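Long-range contact in putative uncharacterized protein (Xanthomonas oryzae pv. oryzae, PDB 4KL0), which binds calcium and may hydrolyse N-glycosidic bonds, as nucleoside hydrolases of its family do, though its substrate is not established: residues L89-P101 with D125-E137. Residues are numbered along the deposited sequence; the frame is centred on the assembly and turned at random.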
ATOM      1  N   LEU A  89      -4.997  -8.083  14.803  1.00 18.19           N
ATOM      2  CA  LEU A  89      -6.163  -7.737  14.019  1.00 17.40           C
ATOM      3  C   LEU A  89      -6.771  -9.068  13.606  1.00 18.51           C
ATOM      4  O   LEU A  89      -6.746  -9.466  12.423  1.00 17.52           O
ATOM      5  CB  LEU A  89      -5.733  -6.943  12.808  1.00 20.11           C
ATOM      6  CG  LEU A  89      -5.279  -5.513  13.109  1.00 17.54           C
ATOM      7  CD1 LEU A  89      -4.624  -4.948  11.822  1.00 17.83           C
ATOM      8  CD2 LEU A  89      -6.426  -4.601  13.610  1.00 20.75           C
ATOM      9  N   PRO A  90      -7.354  -9.802  14.570  1.00 19.98           N
ATOM     10  CA  PRO A  90      -7.772 -11.161  14.258  1.00 18.65           C
ATOM     11  C   PRO A  90      -8.959 -11.351  13.291  1.00 18.29           C
ATOM     12  O   PRO A  90      -9.145 -12.472  12.786  1.00 23.14           O
ATOM     13  CB  PRO A  90      -8.241 -11.681  15.641  1.00 19.89           C
ATOM     14  CG  PRO A  90      -8.743 -10.515  16.264  1.00 22.43           C
ATOM     15  CD  PRO A  90      -7.762  -9.419  15.938  1.00 21.11           C
ATOM     16  N   ASP A  91      -9.733 -10.302  13.029  1.00 20.11           N
ATOM     17  CA  ASP A  91     -10.977 -10.471  12.289  1.00 19.55           C
ATOM     18  C   ASP A  91     -10.932  -9.972  10.861  1.00 20.27           C
ATOM     19  O   ASP A  91     -11.928 -10.041  10.149  1.00 21.78           O
ATOM     20  CB  ASP A  91     -12.125  -9.806  13.044  1.00 23.12           C
ATOM     21  CG  ASP A  91     -12.340 -10.426  14.451  1.00 25.13           C
ATOM     22  OD1 ASP A  91     -12.099 -11.658  14.607  1.00 27.01           O
ATOM     23  OD2 ASP A  91     -12.716  -9.668  15.383  1.00 28.95           O
ATOM     24  N   VAL A  92      -9.774  -9.460  10.432  1.00 18.45           N
ATOM     25  CA  VAL A  92      -9.597  -9.139   9.022  1.00 16.79           C
ATOM     26  C   VAL A  92      -9.825 -10.371   8.149  1.00 16.08           C
ATOM     27  O   VAL A  92      -9.153 -11.428   8.276  1.00 17.26           O
ATOM     28  CB  VAL A  92      -8.171  -8.537   8.806  1.00 15.93           C
ATOM     29  CG1 VAL A  92      -7.974  -8.219   7.351  1.00 16.19           C
ATOM     30  CG2 VAL A  92      -7.979  -7.309   9.684  1.00 16.05           C
ATOM     31  N   ARG A  93     -10.752 -10.241   7.192  1.00 16.14           N
ATOM     32  CA  ARG A  93     -11.021 -11.355   6.308  1.00 17.80           C
ATOM     33  C   ARG A  93     -10.165 -11.257   5.042  1.00 17.38           C
ATOM     34  O   ARG A  93     -10.341 -10.362   4.210  1.00 18.35           O
ATOM     35  CB  ARG A  93     -12.495 -11.377   5.942  1.00 19.66           C
ATOM     36  CG  ARG A  93     -12.892 -12.673   5.330  1.00 21.19           C
ATOM     37  CD  ARG A  93     -14.359 -12.550   4.827  1.00 23.77           C
ATOM     38  NE  ARG A  93     -14.806 -13.765   4.146  1.00 24.52           N
ATOM     39  CZ  ARG A  93     -14.468 -14.117   2.903  1.00 27.97           C
ATOM     40  NH1 ARG A  93     -13.628 -13.349   2.165  1.00 25.13           N
ATOM     41  NH2 ARG A  93     -14.968 -15.252   2.384  1.00 28.60           N
ATOM     42  N   VAL A  94      -9.246 -12.187   4.907  1.00 16.90           N
ATOM     43  CA  VAL A  94      -8.316 -12.180   3.786  1.00 15.51           C
ATOM     44  C   VAL A  94      -8.733 -13.221   2.757  1.00 17.43           C
ATOM     45  O   VAL A  94      -8.940 -14.443   3.069  1.00 18.56           O
ATOM     46  CB  VAL A  94      -6.886 -12.451   4.242  1.00 15.03           C
ATOM     47  CG1 VAL A  94      -5.919 -12.384   3.091  1.00 16.32           C
ATOM     48  CG2 VAL A  94      -6.474 -11.479   5.368  1.00 16.03           C
ATOM     49  N   ALA A  95      -8.767 -12.779   1.502  1.00 16.94           N
ATOM     50  CA  ALA A  95      -9.147 -13.670   0.409  1.00 16.92           C
ATOM     51  C   ALA A  95      -8.157 -13.576  -0.776  1.00 17.32           C
ATOM     52  O   ALA A  95      -7.614 -12.472  -1.055  1.00 17.07           O
ATOM     53  CB  ALA A  95     -10.536 -13.299  -0.064  1.00 19.53           C
ATOM     54  N   ARG A  96      -7.906 -14.687  -1.470  1.00 17.47           N
ATOM     55  CA  ARG A  96      -7.144 -14.697  -2.701  1.00 16.23           C
ATOM     56  C   ARG A  96      -7.981 -14.070  -3.840  1.00 19.66           C
ATOM     57  O   ARG A  96      -9.139 -14.474  -4.056  1.00 17.51           O
ATOM     58  CB  ARG A  96      -6.862 -16.170  -3.062  1.00 22.21           C
ATOM     59  CG  ARG A  96      -6.515 -16.394  -4.490  1.00 25.98           C
ATOM     60  CD  ARG A  96      -6.110 -17.818  -4.780  1.00 26.04           C
ATOM     61  NE  ARG A  96      -7.148 -18.669  -5.317  1.00 32.36           N
ATOM     62  CZ  ARG A  96      -7.024 -19.994  -5.334  1.00 32.82           C
ATOM     63  NH1 ARG A  96      -7.983 -20.755  -5.854  1.00 32.60           N
ATOM     64  NH2 ARG A  96      -5.911 -20.550  -4.824  1.00 30.26           N
ATOM     65  N   GLY A  97      -7.383 -13.175  -4.634  1.00 15.52           N
ATOM     66  CA  GLY A  97      -8.038 -12.615  -5.791  1.00 16.22           C
ATOM     67  C   GLY A  97      -8.108 -13.584  -6.963  1.00 16.72           C
ATOM     68  O   GLY A  97      -7.639 -14.728  -6.881  1.00 16.45           O
ATOM     69  N   GLN A  98      -8.729 -13.149  -8.042  1.00 17.03           N
ATOM     70  CA  GLN A  98      -8.901 -14.018  -9.215  1.00 18.70           C
ATOM     71  C   GLN A  98      -7.752 -13.996 -10.254  1.00 21.64           C
ATOM     72  O   GLN A  98      -6.838 -13.150 -10.226  1.00 15.00           O
ATOM     73  CB  GLN A  98     -10.220 -13.654  -9.894  1.00 22.13           C
ATOM     74  CG  GLN A  98     -10.137 -12.349 -10.665  1.00 24.75           C
ATOM     75  CD  GLN A  98     -11.412 -11.991 -11.413  1.00 28.71           C
ATOM     76  OE1 GLN A  98     -11.416 -11.910 -12.664  1.00 33.77           O
ATOM     77  NE2 GLN A  98     -12.481 -11.746 -10.670  1.00 26.29           N
ATOM     78  N   ASP A  99      -7.782 -14.936 -11.197  1.00 17.83           N
ATOM     79  CA  ASP A  99      -6.767 -15.014 -12.215  1.00 19.36           C
ATOM     80  C   ASP A  99      -6.769 -13.797 -13.136  1.00 17.10           C
ATOM     81  O   ASP A  99      -7.800 -13.187 -13.395  1.00 19.92           O
ATOM     82  CB  ASP A  99      -7.037 -16.245 -13.086  1.00 20.76           C
ATOM     83  CG  ASP A  99      -6.507 -17.548 -12.458  1.00 28.08           C
ATOM     84  OD1 ASP A  99      -5.719 -17.518 -11.465  1.00 24.09           O
ATOM     85  OD2 ASP A  99      -6.881 -18.631 -13.004  1.00 31.56           O
ATOM     86  N   TYR A 100      -5.621 -13.489 -13.680  1.00 18.39           N
ATOM     87  CA  TYR A 100      -5.552 -12.400 -14.602  1.00 17.34           C
ATOM     88  C   TYR A 100      -4.470 -12.757 -15.596  1.00 19.58           C
ATOM     89  O   TYR A 100      -3.665 -13.651 -15.360  1.00 20.38           O
ATOM     90  CB  TYR A 100      -5.265 -11.075 -13.807  1.00 16.40           C
ATOM     91  CG  TYR A 100      -3.907 -11.047 -13.181  1.00 15.21           C
ATOM     92  CD1 TYR A 100      -2.813 -10.560 -13.871  1.00 13.94           C
ATOM     93  CD2 TYR A 100      -3.730 -11.587 -11.930  1.00 16.76           C
ATOM     94  CE1 TYR A 100      -1.545 -10.557 -13.287  1.00 16.06           C
ATOM     95  CE2 TYR A 100      -2.503 -11.606 -11.334  1.00 13.68           C
ATOM     96  CZ  TYR A 100      -1.414 -11.112 -12.030  1.00 14.90           C
ATOM     97  OH  TYR A 100      -0.166 -11.134 -11.429  1.00 14.21           O
ATOM     98  N   PRO A 101      -4.429 -12.073 -16.741  1.00 19.94           N
ATOM     99  CA  PRO A 101      -3.457 -12.425 -17.790  1.00 22.82           C
ATOM    100  C   PRO A 101      -1.993 -12.062 -17.446  1.00 22.98           C
ATOM    101  O   PRO A 101      -1.778 -10.974 -16.915  1.00 24.51           O
ATOM    102  CB  PRO A 101      -3.958 -11.625 -18.987  1.00 25.16           C
ATOM    103  CG  PRO A 101      -4.718 -10.497 -18.422  1.00 27.85           C
ATOM    104  CD  PRO A 101      -5.365 -11.012 -17.144  1.00 23.00           C
ATOM    105  N   ASP A 125      -5.965 -22.896   5.009  1.00 25.26           N
ATOM    106  CA  ASP A 125      -7.395 -22.826   5.288  1.00 28.32           C
ATOM    107  C   ASP A 125      -7.794 -21.598   6.146  1.00 27.16           C
ATOM    108  O   ASP A 125      -8.984 -21.379   6.415  1.00 29.45           O
ATOM    109  CB  ASP A 125      -7.914 -24.180   5.852  1.00 31.36           C
ATOM    110  CG  ASP A 125      -7.899 -25.340   4.783  1.00 28.70           C
ATOM    111  OD1 ASP A 125      -8.413 -25.139   3.632  1.00 27.64           O
ATOM    112  OD2 ASP A 125      -7.354 -26.453   5.097  1.00 27.21           O
ATOM    113  N   ALA A 126      -6.820 -20.755   6.531  1.00 23.56           N
ATOM    114  CA  ALA A 126      -7.163 -19.491   7.205  1.00 26.48           C
ATOM    115  C   ALA A 126      -7.564 -18.348   6.256  1.00 24.91           C
ATOM    116  O   ALA A 126      -8.062 -17.321   6.721  1.00 27.95           O
ATOM    117  CB  ALA A 126      -6.030 -19.024   8.124  1.00 25.72           C
ATOM    118  N   VAL A 127      -7.351 -18.526   4.951  1.00 24.12           N
ATOM    119  CA  VAL A 127      -7.720 -17.517   3.961  1.00 21.83           C
ATOM    120  C   VAL A 127      -8.788 -18.063   2.989  1.00 26.47           C
ATOM    121  O   VAL A 127      -8.937 -19.296   2.819  1.00 25.86           O
ATOM    122  CB  VAL A 127      -6.458 -17.006   3.235  1.00 24.61           C
ATOM    123  CG1 VAL A 127      -5.421 -16.536   4.293  1.00 24.66           C
ATOM    124  CG2 VAL A 127      -5.880 -18.076   2.417  1.00 23.99           C
ATOM    125  N   HIS A 128      -9.521 -17.150   2.361  1.00 24.81           N
ATOM    126  CA  HIS A 128     -10.715 -17.494   1.577  1.00 25.85           C
ATOM    127  C   HIS A 128     -10.362 -17.484   0.074  1.00 30.59           C
ATOM    128  O   HIS A 128      -9.407 -16.835  -0.329  1.00 28.82           O
ATOM    129  CB  HIS A 128     -11.833 -16.527   1.931  1.00 24.73           C
ATOM    130  CG  HIS A 128     -12.240 -16.589   3.370  1.00 27.79           C
ATOM    131  ND1 HIS A 128     -13.105 -17.548   3.859  1.00 33.87           N
ATOM    132  CD2 HIS A 128     -11.905 -15.810   4.430  1.00 26.83           C
ATOM    133  CE1 HIS A 128     -13.286 -17.356   5.155  1.00 30.43           C
ATOM    134  NE2 HIS A 128     -12.565 -16.313   5.532  1.00 32.90           N
ATOM    135  N   THR A 129     -11.076 -18.252  -0.751  1.00 31.07           N
ATOM    136  CA  THR A 129     -10.623 -18.444  -2.116  1.00 31.73           C
ATOM    137  C   THR A 129     -11.555 -17.739  -3.054  1.00 30.22           C
ATOM    138  O   THR A 129     -11.381 -17.789  -4.276  1.00 32.64           O
ATOM    139  CB  THR A 129     -10.540 -19.941  -2.495  1.00 39.23           C
ATOM    140  OG1 THR A 129     -11.651 -20.632  -1.906  1.00 41.30           O
ATOM    141  CG2 THR A 129      -9.224 -20.546  -1.980  1.00 35.75           C
ATOM    142  N   ASP A 130     -12.545 -17.074  -2.473  1.00 30.40           N
ATOM    143  CA  ASP A 130     -13.613 -16.516  -3.297  1.00 32.27           C
ATOM    144  C   ASP A 130     -13.535 -15.004  -3.558  1.00 26.67           C
ATOM    145  O   ASP A 130     -14.577 -14.341  -3.697  1.00 26.06           O
ATOM    146  CB  ASP A 130     -15.008 -16.963  -2.795  1.00 31.87           C
ATOM    147  CG  ASP A 130     -15.170 -16.822  -1.286  1.00 37.03           C
ATOM    148  OD1 ASP A 130     -14.143 -16.571  -0.610  1.00 35.20           O
ATOM    149  OD2 ASP A 130     -16.322 -16.958  -0.780  1.00 36.96           O
ATOM    150  N   GLY A 131     -12.303 -14.492  -3.667  1.00 26.03           N
ATOM    151  CA  GLY A 131     -12.060 -13.105  -4.050  1.00 21.95           C
ATOM    152  C   GLY A 131     -12.968 -12.094  -3.384  1.00 21.95           C
ATOM    153  O   GLY A 131     -13.034 -12.022  -2.157  1.00 23.99           O
ATOM    154  N   VAL A 132     -13.720 -11.340  -4.199  1.00 23.73           N
ATOM    155  CA  VAL A 132     -14.479 -10.181  -3.705  1.00 21.71           C
ATOM    156  C   VAL A 132     -15.926 -10.457  -3.231  1.00 23.08           C
ATOM    157  O   VAL A 132     -16.701  -9.528  -2.999  1.00 24.84           O
ATOM    158  CB  VAL A 132     -14.540  -9.101  -4.774  1.00 20.37           C
ATOM    159  CG1 VAL A 132     -13.111  -8.804  -5.320  1.00 19.66           C
ATOM    160  CG2 VAL A 132     -15.445  -9.530  -5.916  1.00 24.00           C
ATOM    161  N   ARG A 133     -16.275 -11.728  -3.062  1.00 26.71           N
ATOM    162  CA  ARG A 133     -17.645 -12.071  -2.652  1.00 28.70           C
ATOM    163  C   ARG A 133     -18.045 -11.407  -1.326  1.00 26.38           C
ATOM    164  O   ARG A 133     -19.103 -10.740  -1.210  1.00 26.48           O
ATOM    165  CB  ARG A 133     -17.808 -13.583  -2.524  1.00 28.71           C
ATOM    166  CG  ARG A 133     -19.289 -13.944  -2.470  1.00 35.02           C
ATOM    167  CD  ARG A 133     -19.915 -13.812  -3.868  1.00 37.36           C
ATOM    168  NE  ARG A 133     -20.855 -12.688  -4.023  1.00 40.06           N
ATOM    169  CZ  ARG A 133     -21.064 -12.046  -5.182  1.00 40.08           C
ATOM    170  NH1 ARG A 133     -20.391 -12.406  -6.279  1.00 43.66           N
ATOM    171  NH2 ARG A 133     -21.931 -11.035  -5.261  1.00 41.02           N
ATOM    172  N   ALA A 134     -17.183 -11.549  -0.321  1.00 27.82           N
ATOM    173  CA  ALA A 134     -17.475 -10.941   0.976  1.00 23.78           C
ATOM    174  C   ALA A 134     -17.576  -9.424   0.896  1.00 25.08           C
ATOM    175  O   ALA A 134     -18.386  -8.850   1.584  1.00 24.27           O
ATOM    176  CB  ALA A 134     -16.464 -11.386   2.051  1.00 24.29           C
ATOM    177  N   MET A 135     -16.729  -8.767   0.081  1.00 22.51           N
ATOM    178  CA  MET A 135     -16.822  -7.323  -0.102  1.00 21.53           C
ATOM    179  C   MET A 135     -18.199  -6.954  -0.663  1.00 24.87           C
ATOM    180  O   MET A 135     -18.768  -5.919  -0.284  1.00 24.25           O
ATOM    181  CB  MET A 135     -15.690  -6.797  -1.022  1.00 22.66           C
ATOM    182  CG  MET A 135     -14.290  -6.870  -0.358  1.00 18.27           C
ATOM    183  SD  MET A 135     -12.992  -6.238  -1.535  1.00  9.11           S
ATOM    184  CE  MET A 135     -11.545  -6.124  -0.337  1.00 17.04           C
ATOM    185  N   CYS A 136     -18.681  -7.755  -1.620  1.00 23.34           N
ATOM    186  CA  CYS A 136     -20.006  -7.522  -2.206  1.00 24.91           C
ATOM    187  C   CYS A 136     -21.091  -7.567  -1.108  1.00 28.92           C
ATOM    188  O   CYS A 136     -21.908  -6.610  -0.949  1.00 27.90           O
ATOM    189  CB  CYS A 136     -20.325  -8.549  -3.299  1.00 28.75           C
ATOM    190  SG  CYS A 136     -19.470  -8.293  -4.883  1.00 32.51           S
ATOM    191  N   GLU A 137     -21.100  -8.670  -0.361  1.00 28.00           N
ATOM    192  CA  GLU A 137     -22.061  -8.834   0.745  1.00 29.35           C
ATOM    193  C   GLU A 137     -21.975  -7.692   1.737  1.00 30.22           C
ATOM    194  O   GLU A 137     -22.988  -7.232   2.267  1.00 31.08           O
ATOM    195  CB  GLU A 137     -21.833 -10.154   1.464  1.00 30.52           C
ATOM    196  CG  GLU A 137     -21.954 -11.378   0.563  1.00 35.55           C
ATOM    197  CD  GLU A 137     -21.903 -12.681   1.358  1.00 42.97           C
ATOM    198  OE1 GLU A 137     -22.223 -12.652   2.576  1.00 51.16           O
ATOM    199  OE2 GLU A 137     -21.538 -13.734   0.784  1.00 45.61           O
TER
HETATM  200  O   HOH W   1     -14.532 -13.473  -0.590  1.00 27.81           O
HETATM  201  O   HOH W   2      -9.145 -14.608   6.731  1.00 19.66           O
HETATM  202  O   HOH W   3     -10.295 -16.062  -6.152  1.00 27.97           O
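Arg93 lays its guanidinium flat over the imidazole of His128, the two planes 11° apart and their centres 3.6 Å from each other. The overlap is offset, with NH2 of Arg93 over the rim of the ring, 3.2 Å from CG of His128. Ala134 closes the opposite face of the guanidinium with its methyl, CB lying 3.5 Å from NH1 of Arg93, so the flat group is sandwiched between ring and helix. The arginine chain reaches this slot extended, CG anti to the backbone N (chi1 -166°). At the guanidinium edge, OD1 of Asp130 takes a long, weak but nearly straight salt-bridge hydrogen bond from NH2 of Arg93. A water accepts a weak bond from NH1 of Arg93 and a second bond from N of Ala134, and lies within hydrogen-bonding distance of the carbonyl of Gly131, linking strand, turn and helix start.

Next to the stack the backbones pair across a single beta bridge between Ala95 and His128. His128 N donates a hydrogen bond to Val94 O at 2.9 Å, and Arg96 N donates one to His128 O, also at 2.9 Å. A second water joins Val94 N to the carbonyl of Ala126; a third lies within hydrogen-bonding distance of the carbonyls of both Arg96 and Thr129. Arg96 turns its guanidinium so that CG2 of Thr129 sits over the centre of one face, 4.0 Å from CZ of Arg96, while its NH2 bonds Ser74 of helix 70-86. Gly131 N adds a weak bond to Arg96 O as the chain enters the type II' turn 130-133.

On its other side, strand 93-96 pairs in parallel with strand 58-65. The bridge attaches the 125-137 segment to an outermost strand, within this chain, of the Rossmann-like alpha/beta sheet characteristic of nucleoside hydrolases, just ahead of helix 133-141.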